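Local coordinates for avirulence protein AvrP123 (Melampsora lini, PDB 5VJJ) that is a zinc-binding effector of the flax rust fungus, recognised by the flax resistance protein P and possibly acting in the host nucleus, at residues C33-C47 and C69-H81. Numbering follows the deposited sequence.
With ZN (zinc ion), chain E; ZN (zinc ion), chain D.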
loop_
_atom_site.group_PDB
_atom_site.type_symbol
_atom_site.label_atom_id
_atom_site.label_comp_id
_atom_site.label_asym_id
_atom_site.label_seq_id
_atom_site.Cartn_x
_atom_site.Cartn_y
_atom_site.Cartn_z
ATOM N N CYS A 33 6.824 4.828 0.116
ATOM C CA CYS A 33 5.551 5.518 0.257
ATOM C C CYS A 33 5.703 6.943 -0.261
ATOM O O CYS A 33 6.594 7.678 0.178
ATOM C CB CYS A 33 5.089 5.526 1.712
ATOM S SG CYS A 33 3.561 6.445 1.937
ATOM N N ARG A 34 4.836 7.326 -1.195
ATOM C CA ARG A 34 4.904 8.630 -1.843
ATOM C C ARG A 34 3.930 9.647 -1.255
ATOM O O ARG A 34 3.849 10.769 -1.763
ATOM C CB ARG A 34 4.639 8.480 -3.345
ATOM C CG ARG A 34 5.733 7.741 -4.084
ATOM C CD ARG A 34 5.413 7.615 -5.557
ATOM N NE ARG A 34 6.623 7.598 -6.370
ATOM C CZ ARG A 34 6.636 7.576 -7.700
ATOM N NH1 ARG A 34 5.497 7.561 -8.382
ATOM N NH2 ARG A 34 7.793 7.566 -8.347
ATOM N N ALA A 35 3.199 9.292 -0.200
ATOM C CA ALA A 35 2.249 10.225 0.389
ATOM C C ALA A 35 2.968 11.447 0.950
ATOM O O ALA A 35 4.133 11.379 1.356
ATOM C CB ALA A 35 1.449 9.539 1.495
ATOM N N THR A 36 2.265 12.578 0.957
ATOM C CA THR A 36 2.740 13.787 1.615
ATOM C C THR A 36 2.200 13.851 3.037
ATOM O O THR A 36 1.096 13.382 3.325
ATOM C CB THR A 36 2.311 15.045 0.853
ATOM O OG1 THR A 36 0.898 15.006 0.622
ATOM C CG2 THR A 36 3.047 15.160 -0.477
ATOM N N LEU A 37 2.986 14.447 3.925
ATOM C CA LEU A 37 2.659 14.495 5.343
ATOM C C LEU A 37 1.983 15.813 5.699
ATOM O O LEU A 37 2.257 16.859 5.103
ATOM C CB LEU A 37 3.919 14.313 6.190
ATOM C CG LEU A 37 4.803 13.128 5.792
ATOM C CD1 LEU A 37 6.096 13.134 6.592
ATOM C CD2 LEU A 37 4.065 11.805 5.964
ATOM N N ASN A 38 1.092 15.750 6.687
ATOM C CA ASN A 38 0.395 16.929 7.195
ATOM C C ASN A 38 0.491 16.922 8.717
ATOM O O ASN A 38 -0.256 16.209 9.393
ATOM C CB ASN A 38 -1.058 16.959 6.730
ATOM C CG ASN A 38 -1.186 17.055 5.223
ATOM O OD1 ASN A 38 -1.864 16.242 4.591
ATOM N ND2 ASN A 38 -0.531 18.053 4.636
ATOM N N CYS A 39 1.418 17.703 9.243
ATOM C CA CYS A 39 1.543 17.981 10.658
ATOM C C CYS A 39 1.252 19.457 10.904
ATOM O O CYS A 39 1.320 20.274 9.980
ATOM C CB CYS A 39 2.952 17.620 11.153
ATOM S SG CYS A 39 4.242 18.802 10.742
ATOM N N PRO A 40 0.913 19.842 12.138
ATOM C CA PRO A 40 0.517 21.242 12.378
ATOM C C PRO A 40 1.618 22.255 12.104
ATOM O O PRO A 40 1.335 23.458 12.146
ATOM C CB PRO A 40 0.113 21.248 13.859
ATOM C CG PRO A 40 0.849 20.107 14.452
ATOM C CD PRO A 40 0.921 19.055 13.382
ATOM N N CYS A 41 2.847 21.820 11.824
ATOM C CA CYS A 41 3.946 22.720 11.509
ATOM C C CYS A 41 4.321 22.589 10.033
ATOM O O CYS A 41 3.621 21.943 9.243
ATOM C CB CYS A 41 5.145 22.437 12.418
ATOM S SG CYS A 41 6.127 21.000 11.937
ATOM N N ASP A 42 5.446 23.203 9.664
ATOM C CA ASP A 42 5.898 23.273 8.282
ATOM C C ASP A 42 6.900 22.177 7.930
ATOM O O ASP A 42 7.629 22.309 6.941
ATOM C CB ASP A 42 6.513 24.646 8.002
ATOM C CG ASP A 42 5.472 25.746 7.922
ATOM O OD1 ASP A 42 4.450 25.552 7.230
ATOM O OD2 ASP A 42 5.674 26.806 8.550
ATOM N N TYR A 43 6.950 21.098 8.706
ATOM C CA TYR A 43 7.910 20.038 8.432
ATOM C C TYR A 43 7.656 19.418 7.060
ATOM O O TYR A 43 6.512 19.223 6.646
ATOM C CB TYR A 43 7.843 18.962 9.520
ATOM C CG TYR A 43 8.635 17.720 9.188
ATOM C CD1 TYR A 43 8.029 16.630 8.569
ATOM C CD2 TYR A 43 9.987 17.635 9.486
ATOM C CE1 TYR A 43 8.749 15.491 8.258
ATOM C CE2 TYR A 43 10.718 16.500 9.178
ATOM C CZ TYR A 43 10.093 15.433 8.566
ATOM O OH TYR A 43 10.816 14.307 8.261
ATOM N N ILE A 44 8.741 19.117 6.356
ATOM C CA ILE A 44 8.700 18.428 5.073
ATOM C C ILE A 44 9.502 17.143 5.216
ATOM O O ILE A 44 10.582 17.144 5.815
ATOM C CB ILE A 44 9.268 19.292 3.925
ATOM C CG1 ILE A 44 8.643 20.693 3.920
ATOM C CG2 ILE A 44 9.049 18.611 2.576
ATOM C CD1 ILE A 44 7.137 20.715 3.737
ATOM N N GLY A 45 8.982 16.051 4.671
ATOM C CA GLY A 45 9.684 14.784 4.763
ATOM C C GLY A 45 8.889 13.666 4.124
ATOM O O GLY A 45 7.684 13.785 3.882
ATOM N N ASP A 46 9.595 12.571 3.857
ATOM C CA ASP A 46 8.996 11.373 3.292
ATOM C C ASP A 46 8.485 10.457 4.395
ATOM O O ASP A 46 9.066 10.374 5.480
ATOM C CB ASP A 46 10.011 10.608 2.442
ATOM C CG ASP A 46 10.742 11.496 1.459
ATOM O OD1 ASP A 46 10.111 12.405 0.883
ATOM O OD2 ASP A 46 11.952 11.273 1.257
ATOM N N CYS A 47 7.402 9.754 4.099
ATOM C CA CYS A 47 6.924 8.721 5.002
ATOM C C CYS A 47 7.907 7.555 5.001
ATOM O O CYS A 47 8.222 7.027 3.929
ATOM C CB CYS A 47 5.545 8.230 4.584
ATOM S SG CYS A 47 4.995 6.796 5.539
ATOM N N CYS A 69 0.007 1.611 3.007
ATOM C CA CYS A 69 1.038 2.054 3.933
ATOM C C CYS A 69 0.466 2.154 5.335
ATOM O O CYS A 69 -0.650 2.643 5.523
ATOM C CB CYS A 69 1.614 3.416 3.520
ATOM S SG CYS A 69 3.018 3.966 4.522
ATOM N N SER A 70 1.248 1.707 6.317
ATOM C CA SER A 70 0.865 1.776 7.721
ATOM C C SER A 70 1.505 2.947 8.455
ATOM O O SER A 70 1.220 3.148 9.641
ATOM C CB SER A 70 1.227 0.468 8.429
ATOM O OG SER A 70 0.434 -0.607 7.951
ATOM N N GLY A 71 2.363 3.715 7.793
ATOM C CA GLY A 71 2.928 4.899 8.410
ATOM C C GLY A 71 1.861 5.925 8.742
ATOM O O GLY A 71 0.716 5.861 8.296
ATOM N N VAL A 72 2.261 6.903 9.550
ATOM C CA VAL A 72 1.373 7.989 9.950
ATOM C C VAL A 72 1.563 9.135 8.967
ATOM O O VAL A 72 2.657 9.701 8.865
ATOM C CB VAL A 72 1.649 8.441 11.392
ATOM C CG1 VAL A 72 0.726 9.590 11.776
ATOM C CG2 VAL A 72 1.475 7.278 12.359
ATOM N N HIS A 73 0.500 9.474 8.237
ATOM C CA HIS A 73 0.534 10.561 7.269
ATOM C C HIS A 73 -0.055 11.860 7.799
ATOM O O HIS A 73 0.387 12.938 7.387
ATOM C CB HIS A 73 -0.217 10.156 5.995
ATOM C CG HIS A 73 0.367 8.959 5.309
ATOM N ND1 HIS A 73 -0.262 8.320 4.260
ATOM C CD2 HIS A 73 1.523 8.286 5.519
ATOM C CE1 HIS A 73 0.482 7.306 3.855
ATOM N NE2 HIS A 73 1.572 7.265 4.602
ATOM N N GLN A 74 -1.035 11.787 8.698
ATOM C CA GLN A 74 -1.633 12.967 9.307
ATOM C C GLN A 74 -1.648 12.803 10.818
ATOM O O GLN A 74 -1.769 11.690 11.338
ATOM C CB GLN A 74 -3.069 13.209 8.814
ATOM C CG GLN A 74 -3.182 13.615 7.356
ATOM C CD GLN A 74 -4.581 14.080 6.991
ATOM O OE1 GLN A 74 -5.421 14.302 7.864
ATOM N NE2 GLN A 74 -4.839 14.226 5.695
ATOM N N GLY A 75 -1.528 13.920 11.517
ATOM C CA GLY A 75 -1.588 13.919 12.962
ATOM C C GLY A 75 -0.679 14.989 13.536
ATOM O O GLY A 75 -0.277 15.921 12.845
ATOM N N THR A 76 -0.366 14.827 14.818
ATOM C CA THR A 76 0.476 15.787 15.507
ATOM C C THR A 76 1.916 15.670 15.019
ATOM O O THR A 76 2.287 14.746 14.289
ATOM C CB THR A 76 0.423 15.573 17.020
ATOM O OG1 THR A 76 1.062 14.334 17.353
ATOM C CG2 THR A 76 -1.015 15.547 17.515
ATOM N N CYS A 77 2.738 16.634 15.439
ATOM C CA CYS A 77 4.151 16.605 15.086
ATOM C C CYS A 77 4.846 15.382 15.670
ATOM O O CYS A 77 5.770 14.839 15.053
ATOM C CB CYS A 77 4.829 17.888 15.565
ATOM S SG CYS A 77 4.328 19.357 14.638
ATOM N N GLN A 78 4.413 14.929 16.847
ATOM C CA GLN A 78 5.022 13.751 17.457
ATOM C C GLN A 78 4.661 12.478 16.698
ATOM O O GLN A 78 5.484 11.559 16.603
ATOM C CB GLN A 78 4.589 13.645 18.922
ATOM C CG GLN A 78 5.165 12.446 19.670
ATOM C CD GLN A 78 6.678 12.474 19.746
ATOM O OE1 GLN A 78 7.301 13.521 19.568
ATOM N NE2 GLN A 78 7.278 11.320 20.009
ATOM N N GLN A 79 3.448 12.410 16.149
ATOM C CA GLN A 79 3.004 11.213 15.444
ATOM C C GLN A 79 3.620 11.114 14.051
ATOM O O GLN A 79 4.067 10.036 13.643
ATOM C CB GLN A 79 1.478 11.204 15.357
ATOM C CG GLN A 79 0.792 11.204 16.719
ATOM C CD GLN A 79 -0.654 11.655 16.653
ATOM O OE1 GLN A 79 -0.985 12.629 15.975
ATOM N NE2 GLN A 79 -1.527 10.948 17.365
ATOM N N VAL A 80 3.659 12.221 13.309
ATOM C CA VAL A 80 4.167 12.182 11.940
ATOM C C VAL A 80 5.688 12.071 11.921
ATOM O O VAL A 80 6.247 11.203 11.241
ATOM C CB VAL A 80 3.680 13.417 11.159
ATOM C CG1 VAL A 80 4.361 13.501 9.804
ATOM C CG2 VAL A 80 2.169 13.368 10.979
ATOM N N HIS A 81 6.384 12.956 12.641
ATOM C CA HIS A 81 7.846 13.043 12.596
ATOM C C HIS A 81 8.407 13.051 14.013
ATOM O O HIS A 81 8.688 14.117 14.578
ATOM C CB HIS A 81 8.297 14.284 11.821
ATOM C CG HIS A 81 7.476 15.502 12.098
ATOM N ND1 HIS A 81 7.834 16.446 13.035
ATOM C CD2 HIS A 81 6.311 15.931 11.558
ATOM C CE1 HIS A 81 6.924 17.404 13.059
ATOM N NE2 HIS A 81 5.989 17.115 12.174
HETATM ZN ZN ZN E . 5.481 18.879 12.741
HETATM ZN ZN ZN D . 3.210 6.130 4.181
#
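Cys33 SG binds a zinc ion, at 2.3 Å, that Cys69 SG and His73 NE2 hold from 69-81, and it also accepts a hydrogen bond from Ala35 N. Cys47 SG completes this site of three cysteines and one histidine. Cys69 SG is likewise held by Gly71 N, at 3.3 Å. Ala35 CB lies over one face of the His73 ring, 3.6 Å from its centroid, a CH-pi contact for which alanine's small methyl suits a place against the imidazole.

Between the metals a single beta bridge joins the segments: Asn38 N donates to His73 O at 3.0 Å, and Gly75 N returns a weak hydrogen bond to Asn38 O. At Gly75's backbone angles a CB would jam against the preceding carbonyl O, which calls for glycine. Beside the bridge, the branched side chains of Leu37 and Val80 make an apolar contact, CD1 to CG1 3.7 Å.

Cys39, Cys41, Cys77 and His81 hold the second zinc. With Tyr43 CG anti to the backbone N (chi1 170°), its ring forms an offset stack on His81, planes 21° apart; the His81 imidazole is thus sandwiched between Tyr43 and Cys77 O. Cys77 starts the short helix 77-80, whose N-terminus is closed by a Thr76-Gln79 capping box.

Each of these two zinc ions draws two ligands from 33-47 and two from 69-81, pinning together a region with little regular secondary structure, and backbone N-H groups donated to sulfur probably temper the thiolates' negative charge.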